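Local coordinates for putative alpha KG dependent 2,4-D dioxygenase (Burkholderia xenovorans, PDB 5J92), which probably acts as an iron(II)- and 2-oxoglutarate-dependent dioxygenase of the TfdA family, at residues S173-I178 with A223-G228; C201-V206 with S216-S221; L130-S135 with W264-L269. All blocks are in the same frame, centred on the assembly; numbering follows the deposited sequence.

Contact 1 of 3, residues S173-I178 with A223-G228; sequences SCHYDI and ATHVVG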
loop_
_atom_site.group_PDB
_atom_site.type_symbol
_atom_site.label_atom_id
_atom_site.label_comp_id
_atom_site.label_asym_id
_atom_site.label_seq_id
_atom_site.Cartn_x
_atom_site.Cartn_y
_atom_site.Cartn_z
ATOM N N SER A 173 -16.216 -13.888 4.033
ATOM C CA SER A 173 -16.936 -12.645 3.827
ATOM C C SER A 173 -16.220 -11.548 4.600
ATOM O O SER A 173 -15.518 -11.809 5.584
ATOM C CB SER A 173 -18.408 -12.747 4.268
ATOM O OG SER A 173 -19.112 -13.632 3.416
ATOM N N CYS A 174 -16.404 -10.315 4.143
ATOM C CA CYS A 174 -15.723 -9.167 4.722
ATOM C C CYS A 174 -16.724 -8.110 5.144
ATOM O O CYS A 174 -17.839 -8.044 4.627
ATOM C CB CYS A 174 -14.752 -8.532 3.736
ATOM S SG CYS A 174 -13.341 -9.544 3.349
ATOM N N HIS A 175 -16.281 -7.265 6.082
ATOM C CA HIS A 175 -17.017 -6.080 6.506
ATOM C C HIS A 175 -16.640 -4.903 5.612
ATOM O O HIS A 175 -15.453 -4.671 5.377
ATOM C CB HIS A 175 -16.692 -5.736 7.961
ATOM C CG HIS A 175 -17.091 -6.787 8.959
ATOM N ND1 HIS A 175 -18.387 -6.929 9.400
ATOM C CD2 HIS A 175 -16.358 -7.693 9.654
ATOM C CE1 HIS A 175 -18.441 -7.887 10.312
ATOM N NE2 HIS A 175 -17.225 -8.373 10.479
ATOM N N TYR A 176 -17.643 -4.163 5.126
ATOM C CA TYR A 176 -17.431 -2.971 4.303
ATOM C C TYR A 176 -18.076 -1.787 5.016
ATOM O O TYR A 176 -19.234 -1.879 5.441
ATOM C CB TYR A 176 -18.007 -3.157 2.888
ATOM C CG TYR A 176 -17.359 -4.289 2.093
ATOM C CD1 TYR A 176 -17.647 -5.626 2.388
ATOM C CD2 TYR A 176 -16.477 -4.027 1.039
ATOM C CE1 TYR A 176 -17.061 -6.666 1.674
ATOM C CE2 TYR A 176 -15.886 -5.073 0.305
ATOM C CZ TYR A 176 -16.178 -6.376 0.627
ATOM O OH TYR A 176 -15.590 -7.412 -0.068
ATOM N N ASP A 177 -17.323 -0.683 5.159
ATOM C CA ASP A 177 -17.631 0.354 6.154
ATOM C C ASP A 177 -17.105 1.702 5.649
ATOM O O ASP A 177 -15.920 2.001 5.820
ATOM C CB ASP A 177 -16.994 -0.040 7.483
ATOM C CG ASP A 177 -17.338 0.891 8.628
ATOM O OD1 ASP A 177 -17.911 1.982 8.415
ATOM O OD2 ASP A 177 -16.999 0.507 9.769
ATOM N N ILE A 178 -17.993 2.533 5.092
ATOM C CA ILE A 178 -17.534 3.778 4.479
ATOM C C ILE A 178 -16.965 4.729 5.528
ATOM O O ILE A 178 -15.973 5.423 5.278
ATOM C CB ILE A 178 -18.670 4.431 3.663
ATOM C CG1 ILE A 178 -18.164 5.655 2.891
ATOM C CG2 ILE A 178 -19.868 4.798 4.545
ATOM C CD1 ILE A 178 -17.075 5.355 1.890
ATOM N N ALA A 223 -13.430 -2.210 2.564
ATOM C CA ALA A 223 -13.374 -3.448 3.323
ATOM C C ALA A 223 -12.409 -3.291 4.493
ATOM O O ALA A 223 -11.265 -2.875 4.308
ATOM C CB ALA A 223 -12.926 -4.610 2.425
ATOM N N THR A 224 -12.869 -3.618 5.698
ATOM C CA THR A 224 -12.024 -3.431 6.868
ATOM C C THR A 224 -11.412 -4.730 7.381
ATOM O O THR A 224 -10.218 -4.756 7.685
ATOM C CB THR A 224 -12.801 -2.740 7.989
ATOM O OG1 THR A 224 -13.944 -3.528 8.337
ATOM C CG2 THR A 224 -13.261 -1.374 7.522
ATOM N N HIS A 225 -12.211 -5.787 7.544
ATOM C CA HIS A 225 -11.711 -7.042 8.092
ATOM C C HIS A 225 -12.664 -8.175 7.705
ATOM O O HIS A 225 -13.642 -7.974 6.981
ATOM C CB HIS A 225 -11.503 -6.951 9.619
ATOM C CG HIS A 225 -12.742 -6.658 10.423
ATOM N ND1 HIS A 225 -13.471 -5.491 10.295
ATOM C CD2 HIS A 225 -13.338 -7.359 11.419
ATOM C CE1 HIS A 225 -14.468 -5.494 11.162
ATOM N NE2 HIS A 225 -14.407 -6.612 11.863
ATOM N N VAL A 226 -12.355 -9.376 8.193
ATOM C CA VAL A 226 -13.000 -10.615 7.759
ATOM C C VAL A 226 -14.063 -11.000 8.783
ATOM O O VAL A 226 -13.786 -11.010 9.988
ATOM C CB VAL A 226 -11.960 -11.737 7.582
ATOM C CG1 VAL A 226 -12.650 -13.097 7.310
ATOM C CG2 VAL A 226 -10.995 -11.387 6.434
ATOM N N VAL A 227 -15.273 -11.331 8.307
ATOM C CA VAL A 227 -16.360 -11.720 9.203
ATOM C C VAL A 227 -15.983 -12.985 9.959
ATOM O O VAL A 227 -15.488 -13.958 9.378
ATOM C CB VAL A 227 -17.668 -11.938 8.415
ATOM C CG1 VAL A 227 -18.832 -12.317 9.352
ATOM C CG2 VAL A 227 -18.042 -10.709 7.596
ATOM N N GLY A 228 -16.235 -12.987 11.266
ATOM C CA GLY A 228 -15.997 -14.178 12.049
ATOM C C GLY A 228 -14.552 -14.434 12.415
ATOM O O GLY A 228 -14.252 -15.512 12.948
HETATM O O HOH W 1 -15.869 -15.020 6.791
HETATM O O HOH W 2 -17.005 -10.480 12.431
HETATM O O HOH W 3 -16.023 -2.479 9.913
#
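Three backbone hydrogen bonds join residues 173-178 to residues 223-228. Val227 N donates to Ser173 O, His175 N to His225 O, and Thr224 N to His175 O at 2.8 Å. Cys174 faces Val226 between these bonds, and Tyr176 faces Ala223 beyond the last of them; both are antiparallel non-hydrogen-bonded pairs. Three alpha carbons also make CA-H...O contacts, as with Ala223 CA and His175 O at 3.2 Å.

The aromatic contacts fall on both faces of this sheet. His175 and His225 form an offset stack, with ring planes 28° apart. The nearest approach is His175 CD2 to His225 NE2, 3.1 Å, with CD2 over the rim of the other ring. His225 CG sits between its backbone N and carbonyl carbon (chi1 61°), which brings the ring back toward His175. Val227 CG2 covers the centre of one face of the His175 ring in a CH-pi contact, 3.9 Å from CG2 to the ring centroid. On the face with Cys174, Ala223 CB lies over the Tyr176 ring.

The two strands belong to a four-stranded antiparallel sheet in which 223-226 is an outermost strand. Strand 201-208 flanks 173-176 on its other side, and helix 231-245 packs on Cys174 and Ala223.

Polar groups and water complete the contact. Thr224 OG1 and His225 ND1 share a hydrogen bond of 2.8 Å, which helps set the rotation of the His225 ring. Water 3 links Thr224 OG1 to Asp177 OD2. Water 2 joins His175 NE2 to Gly228 N, and water 1 joins Ser173 N to Val227 O. The Tyr176 hydroxyl instead bonds to Tyr218 O.

Contact 2 of 3, residues C201-V206 with S216-S221; sequences CIHELV and SLYLSS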
loop_
_atom_site.group_PDB
_atom_site.type_symbol
_atom_site.label_atom_id
_atom_site.label_comp_id
_atom_site.label_asym_id
_atom_site.label_seq_id
_atom_site.Cartn_x
_atom_site.Cartn_y
_atom_site.Cartn_z
ATOM N N CYS A 201 -21.889 -2.966 6.001
ATOM C CA CYS A 201 -22.536 -4.159 5.475
ATOM C C CYS A 201 -21.488 -5.242 5.265
ATOM O O CYS A 201 -20.308 -5.071 5.594
ATOM C CB CYS A 201 -23.295 -3.853 4.180
ATOM S SG CYS A 201 -22.251 -3.257 2.836
ATOM N N ILE A 202 -21.934 -6.374 4.717
ATOM C CA ILE A 202 -21.089 -7.540 4.508
ATOM C C ILE A 202 -21.266 -8.050 3.081
ATOM O O ILE A 202 -22.385 -8.085 2.559
ATOM C CB ILE A 202 -21.406 -8.630 5.557
ATOM C CG1 ILE A 202 -20.892 -8.167 6.925
ATOM C CG2 ILE A 202 -20.844 -9.981 5.160
ATOM C CD1 ILE A 202 -21.348 -9.032 8.071
ATOM N N HIS A 203 -20.159 -8.424 2.447
ATOM C CA HIS A 203 -20.168 -9.056 1.133
ATOM C C HIS A 203 -19.182 -10.217 1.126
ATOM O O HIS A 203 -18.176 -10.194 1.838
ATOM C CB HIS A 203 -19.768 -8.080 0.007
ATOM C CG HIS A 203 -20.664 -6.888 -0.127
ATOM N ND1 HIS A 203 -21.986 -6.987 -0.501
ATOM C CD2 HIS A 203 -20.416 -5.567 0.031
ATOM C CE1 HIS A 203 -22.524 -5.780 -0.534
ATOM N NE2 HIS A 203 -21.592 -4.900 -0.221
ATOM N N GLU A 204 -19.466 -11.215 0.288
ATOM C CA GLU A 204 -18.553 -12.335 0.108
ATOM C C GLU A 204 -17.273 -11.880 -0.584
ATOM O O GLU A 204 -17.307 -11.072 -1.515
ATOM C CB GLU A 204 -19.225 -13.431 -0.720
ATOM C CG GLU A 204 -20.362 -14.140 0.014
ATOM C CD GLU A 204 -21.055 -15.176 -0.846
ATOM O OE1 GLU A 204 -20.648 -15.344 -2.021
ATOM O OE2 GLU A 204 -22.018 -15.810 -0.353
ATOM N N LEU A 205 -16.147 -12.452 -0.162
ATOM C CA LEU A 205 -14.853 -12.033 -0.681
ATOM C C LEU A 205 -14.575 -12.600 -2.071
ATOM O O LEU A 205 -13.958 -11.917 -2.892
ATOM C CB LEU A 205 -13.738 -12.442 0.292
ATOM C CG LEU A 205 -12.292 -12.049 -0.081
ATOM C CD1 LEU A 205 -12.110 -10.519 -0.209
ATOM C CD2 LEU A 205 -11.318 -12.630 0.905
ATOM N N VAL A 206 -15.025 -13.814 -2.369
ATOM C CA VAL A 206 -14.781 -14.419 -3.678
ATOM C C VAL A 206 -16.070 -14.323 -4.483
ATOM O O VAL A 206 -17.075 -14.962 -4.149
ATOM C CB VAL A 206 -14.290 -15.869 -3.563
ATOM C CG1 VAL A 206 -14.114 -16.474 -4.954
ATOM C CG2 VAL A 206 -12.980 -15.914 -2.791
ATOM N N SER A 216 -13.319 -13.670 -8.755
ATOM C CA SER A 216 -12.544 -12.463 -8.487
ATOM C C SER A 216 -12.601 -12.132 -7.003
ATOM O O SER A 216 -13.502 -12.572 -6.282
ATOM C CB SER A 216 -13.054 -11.270 -9.318
ATOM O OG SER A 216 -14.345 -10.848 -8.876
ATOM N N LEU A 217 -11.637 -11.326 -6.561
ATOM C CA LEU A 217 -11.580 -10.848 -5.186
ATOM C C LEU A 217 -12.374 -9.548 -5.030
ATOM O O LEU A 217 -12.204 -8.608 -5.809
ATOM C CB LEU A 217 -10.121 -10.616 -4.753
ATOM C CG LEU A 217 -9.211 -11.845 -4.656
ATOM C CD1 LEU A 217 -7.725 -11.482 -4.444
ATOM C CD2 LEU A 217 -9.717 -12.747 -3.525
ATOM N N TYR A 218 -13.231 -9.488 -4.008
ATOM C CA TYR A 218 -13.988 -8.269 -3.731
ATOM C C TYR A 218 -13.173 -7.361 -2.807
ATOM O O TYR A 218 -13.547 -7.075 -1.669
ATOM C CB TYR A 218 -15.345 -8.598 -3.118
ATOM C CG TYR A 218 -16.365 -7.501 -3.285
ATOM C CD1 TYR A 218 -16.003 -6.263 -3.796
ATOM C CD2 TYR A 218 -17.700 -7.709 -2.955
ATOM C CE1 TYR A 218 -16.934 -5.260 -3.981
ATOM C CE2 TYR A 218 -18.644 -6.710 -3.135
ATOM C CZ TYR A 218 -18.257 -5.490 -3.648
ATOM O OH TYR A 218 -19.186 -4.483 -3.832
ATOM N N LEU A 219 -12.077 -6.838 -3.347
ATOM C CA LEU A 219 -11.244 -5.928 -2.580
ATOM C C LEU A 219 -11.760 -4.501 -2.722
ATOM O O LEU A 219 -12.372 -4.141 -3.729
ATOM C CB LEU A 219 -9.784 -6.003 -3.039
ATOM C CG LEU A 219 -9.141 -7.401 -2.953
ATOM C CD1 LEU A 219 -7.664 -7.335 -3.328
ATOM C CD2 LEU A 219 -9.324 -7.999 -1.565
ATOM N N SER A 220 -11.523 -3.695 -1.689
ATOM C CA SER A 220 -11.895 -2.291 -1.728
ATOM C C SER A 220 -11.333 -1.630 -0.489
ATOM O O SER A 220 -11.267 -2.251 0.576
ATOM C CB SER A 220 -13.427 -2.109 -1.775
ATOM O OG SER A 220 -13.769 -0.752 -1.945
ATOM N N SER A 221 -10.966 -0.353 -0.618
ATOM C CA SER A 221 -10.591 0.391 0.578
ATOM C C SER A 221 -11.712 0.386 1.612
ATOM O O SER A 221 -11.454 0.646 2.791
ATOM C CB SER A 221 -10.236 1.831 0.219
ATOM O OG SER A 221 -11.397 2.508 -0.237
#
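Tyr218 makes the tightest part of the contact between residues 201-206 and 216-221. Its backbone N donates to Leu205 O at 2.8 Å, in the carbonyl plane. Tyr218 CE2 meets His203 CB at 3.6 Å, and Glu204 O lies near the ring plane at the edge. Tyr218 CG is anti to its backbone N (chi1 -158°), which carries the ring toward His203. The two rings meet obliquely, with planes at 35°. Tyr218 OH lies over one face of the imidazole, near its rim, while His203 NE2 is held by Leu128 O.

The contact spans the beta hairpin of strands 201-208 and 215-217 and the chain just after it, at one side of a four-stranded antiparallel sheet. Val206 and Leu217 form an antiparallel non-hydrogen-bonded pair. Tyr218 is the centre of an inverse gamma turn, marked by a weak bond from Leu219 N to Leu217 O. The chain leaves the hairpin there.

The leucine packing is looser. Leu205 CD1 reaches Leu219 CD2 at 4.0 Å, and Leu205 CG stands 4.4 Å from Leu217 CD2. Helix 231-245 adds Leu241 against Leu205 and Leu219. The solvent side is at Glu204. Its side chain points away from residues 216-221, and its part in the contact comes mainly from its carbonyl oxygen beside the Tyr218 ring.

Contact 3 of 3, residues L130-S135 with W264-L269; sequences LPARYS and WDNRAL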
loop_
_atom_site.group_PDB
_atom_site.type_symbol
_atom_site.label_atom_id
_atom_site.label_comp_id
_atom_site.label_asym_id
_atom_site.label_seq_id
_atom_site.Cartn_x
_atom_site.Cartn_y
_atom_site.Cartn_z
ATOM N N LEU A 130 -26.266 -2.835 -1.692
ATOM C CA LEU A 130 -26.455 -2.946 -3.135
ATOM C C LEU A 130 -25.427 -2.057 -3.828
ATOM O O LEU A 130 -25.693 -0.876 -4.099
ATOM C CB LEU A 130 -27.887 -2.571 -3.515
ATOM C CG LEU A 130 -28.277 -2.641 -4.986
ATOM C CD1 LEU A 130 -27.943 -3.991 -5.505
ATOM C CD2 LEU A 130 -29.765 -2.393 -5.130
ATOM N N PRO A 131 -24.256 -2.591 -4.171
ATOM C CA PRO A 131 -23.171 -1.766 -4.711
ATOM C C PRO A 131 -23.397 -1.425 -6.180
ATOM O O PRO A 131 -24.425 -1.751 -6.779
ATOM C CB PRO A 131 -21.929 -2.653 -4.539
ATOM C CG PRO A 131 -22.363 -3.775 -3.642
ATOM C CD PRO A 131 -23.805 -3.966 -3.924
ATOM N N ALA A 132 -22.395 -0.760 -6.756
ATOM C CA ALA A 132 -22.463 -0.322 -8.137
ATOM C C ALA A 132 -22.284 -1.500 -9.081
ATOM O O ALA A 132 -21.632 -2.495 -8.752
ATOM C CB ALA A 132 -21.372 0.714 -8.431
ATOM N N ARG A 133 -22.897 -1.386 -10.257
ATOM C CA ARG A 133 -22.598 -2.315 -11.340
ATOM C C ARG A 133 -21.533 -1.669 -12.228
ATOM O O ARG A 133 -20.345 -1.766 -11.937
ATOM C CB ARG A 133 -23.862 -2.660 -12.126
ATOM C CG ARG A 133 -23.655 -3.712 -13.216
ATOM C CD ARG A 133 -24.981 -4.133 -13.827
ATOM N NE ARG A 133 -25.779 -4.925 -12.890
ATOM C CZ ARG A 133 -27.059 -5.231 -13.062
ATOM N NH1 ARG A 133 -27.713 -4.806 -14.137
ATOM N NH2 ARG A 133 -27.690 -5.965 -12.154
ATOM N N TYR A 134 -21.945 -0.969 -13.273
ATOM C CA TYR A 134 -21.036 -0.213 -14.122
ATOM C C TYR A 134 -20.977 1.234 -13.659
ATOM O O TYR A 134 -22.005 1.834 -13.322
ATOM C CB TYR A 134 -21.488 -0.248 -15.576
ATOM C CG TYR A 134 -21.550 -1.625 -16.203
ATOM C CD1 TYR A 134 -20.404 -2.223 -16.709
ATOM C CD2 TYR A 134 -22.756 -2.323 -16.300
ATOM C CE1 TYR A 134 -20.444 -3.472 -17.292
ATOM C CE2 TYR A 134 -22.809 -3.585 -16.877
ATOM C CZ TYR A 134 -21.645 -4.149 -17.378
ATOM O OH TYR A 134 -21.654 -5.393 -17.969
ATOM N N SER A 135 -19.776 1.800 -13.673
ATOM C CA SER A 135 -19.586 3.233 -13.514
ATOM C C SER A 135 -19.147 3.824 -14.849
ATOM O O SER A 135 -18.540 3.137 -15.675
ATOM C CB SER A 135 -18.552 3.535 -12.423
ATOM O OG SER A 135 -19.018 3.118 -11.140
ATOM N N TRP A 264 -16.694 1.079 -16.666
ATOM C CA TRP A 264 -15.997 -0.016 -16.004
ATOM C C TRP A 264 -16.925 -0.783 -15.073
ATOM O O TRP A 264 -17.859 -0.228 -14.482
ATOM C CB TRP A 264 -14.725 0.461 -15.254
ATOM C CG TRP A 264 -14.938 1.269 -13.982
ATOM C CD1 TRP A 264 -15.070 0.791 -12.703
ATOM C CD2 TRP A 264 -15.003 2.689 -13.884
ATOM N NE1 TRP A 264 -15.237 1.837 -11.812
ATOM C CE2 TRP A 264 -15.193 3.014 -12.516
ATOM C CE3 TRP A 264 -14.931 3.728 -14.818
ATOM C CZ2 TRP A 264 -15.297 4.321 -12.071
ATOM C CZ3 TRP A 264 -15.044 5.035 -14.363
ATOM C CH2 TRP A 264 -15.227 5.319 -13.008
ATOM N N ASP A 265 -16.662 -2.085 -14.988
ATOM C CA ASP A 265 -17.483 -3.036 -14.235
ATOM C C ASP A 265 -16.886 -3.172 -12.836
ATOM O O ASP A 265 -15.850 -3.809 -12.645
ATOM C CB ASP A 265 -17.545 -4.362 -14.991
ATOM C CG ASP A 265 -18.557 -5.351 -14.401
ATOM O OD1 ASP A 265 -19.003 -5.151 -13.248
ATOM O OD2 ASP A 265 -18.917 -6.320 -15.114
ATOM N N ASN A 266 -17.538 -2.550 -11.848
ATOM C CA ASN A 266 -17.067 -2.635 -10.471
ATOM C C ASN A 266 -17.094 -4.056 -9.919
ATOM O O ASN A 266 -16.423 -4.333 -8.919
ATOM C CB ASN A 266 -17.893 -1.704 -9.581
ATOM C CG ASN A 266 -17.676 -0.241 -9.920
ATOM O OD1 ASN A 266 -16.684 0.339 -9.512
ATOM N ND2 ASN A 266 -18.596 0.353 -10.672
ATOM N N ARG A 267 -17.840 -4.966 -10.551
ATOM C CA ARG A 267 -17.924 -6.348 -10.088
ATOM C C ARG A 267 -16.644 -7.131 -10.327
ATOM O O ARG A 267 -16.521 -8.240 -9.801
ATOM C CB ARG A 267 -19.091 -7.063 -10.777
ATOM C CG ARG A 267 -20.437 -6.387 -10.552
ATOM C CD ARG A 267 -21.523 -6.965 -11.443
ATOM N NE ARG A 267 -21.301 -6.673 -12.859
ATOM C CZ ARG A 267 -22.196 -6.915 -13.809
ATOM N NH1 ARG A 267 -23.372 -7.453 -13.484
ATOM N NH2 ARG A 267 -21.924 -6.620 -15.076
ATOM N N ALA A 268 -15.693 -6.580 -11.096
ATOM C CA ALA A 268 -14.451 -7.265 -11.424
ATOM C C ALA A 268 -13.210 -6.429 -11.143
ATOM O O ALA A 268 -12.104 -6.865 -11.472
ATOM C CB ALA A 268 -14.443 -7.676 -12.906
ATOM N N LEU A 269 -13.352 -5.240 -10.565
ATOM C CA LEU A 269 -12.238 -4.310 -10.534
ATOM C C LEU A 269 -12.163 -3.573 -9.213
ATOM O O LEU A 269 -13.120 -3.517 -8.440
ATOM C CB LEU A 269 -12.349 -3.247 -11.639
ATOM C CG LEU A 269 -12.365 -3.741 -13.075
ATOM C CD1 LEU A 269 -12.976 -2.692 -13.948
ATOM C CD2 LEU A 269 -10.912 -4.032 -13.486
#
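Strands 132-139 and 261-265 are antiparallel neighbours in the large mixed sheet, and here they meet beside the iron site. Ser135 and Trp264 form a hydrogen-bonded pair: Ser135 N donates to Trp264 O and Trp264 N to Ser135 O, both at 2.9 Å. Ser135 CB lies over one face of the indole, 3.6 Å from the centroid of its six-membered ring.

Asn266 follows the strand and ties the two segments together. Its backbone N and its ND2 both donate to Arg133 O. The ND2 bond comes from above the carbonyl plane. The same ND2 also donates to Ser135 OG at 2.8 Å, and both acceptors lie near the amide plane. The amide rotation is therefore fixed. Asn266 OD1 accepts from Asp124 N, and Ser135 OG is bonded to Asp124 OD2.

Asp265 points to the other face of the sheet from Ser135, and Arg267 grips it side-on. Arg267 NE meets Asp265 OD1 at 2.8 Å through the syn lone pair, and Arg267 NH2 reaches Asp265 OD2. Arg267 N also donates to Asp265 OD1, closing an Asx turn. Arg133 CG sits over the centre of the Arg267 guanidinium, 3.6 Å above its plane. The side chains run side by side, with guanidinium planes 22° apart. Asp292 offers Arg133 a salt bridge, which probably offsets the nearby like charge. Tyr134 CE1 packs on Asp265 CB at 3.8 Å.

Asp124 binds iron with His122 and His271, and Trp264 packs against His271. Ser135, Asn266 and Trp264 thus belong to the second shell of the two-histidine, one-carboxylate iron site typical of 2-oxoglutarate-dependent dioxygenases.

In the fold
Contacts 1 and 2 share the four-stranded antiparallel sheet, ordered 215-217, 201-208, 173-176, 223-226. Their centres are 8 Å apart. They touch along the neighbouring strands 173-176 and 201-208, where Tyr176 N meets Cys201 O. Contact 3 lies in the separate six-stranded mixed sheet, with its centre 12 Å from contact 2 and 18 Å from contact 1. Contact 2 bridges the gap: Pro131 packs on Tyr218 and His203. Along the chain, contact 3 spans the longest interval, contact 1 falls within it, and contact 2 falls within contact 1. Contacts 1 and 3 thus join segments distant in sequence, while contact 2 is a local hairpin. Contact 3 is next to the iron, and the four-stranded sheet is set farther out.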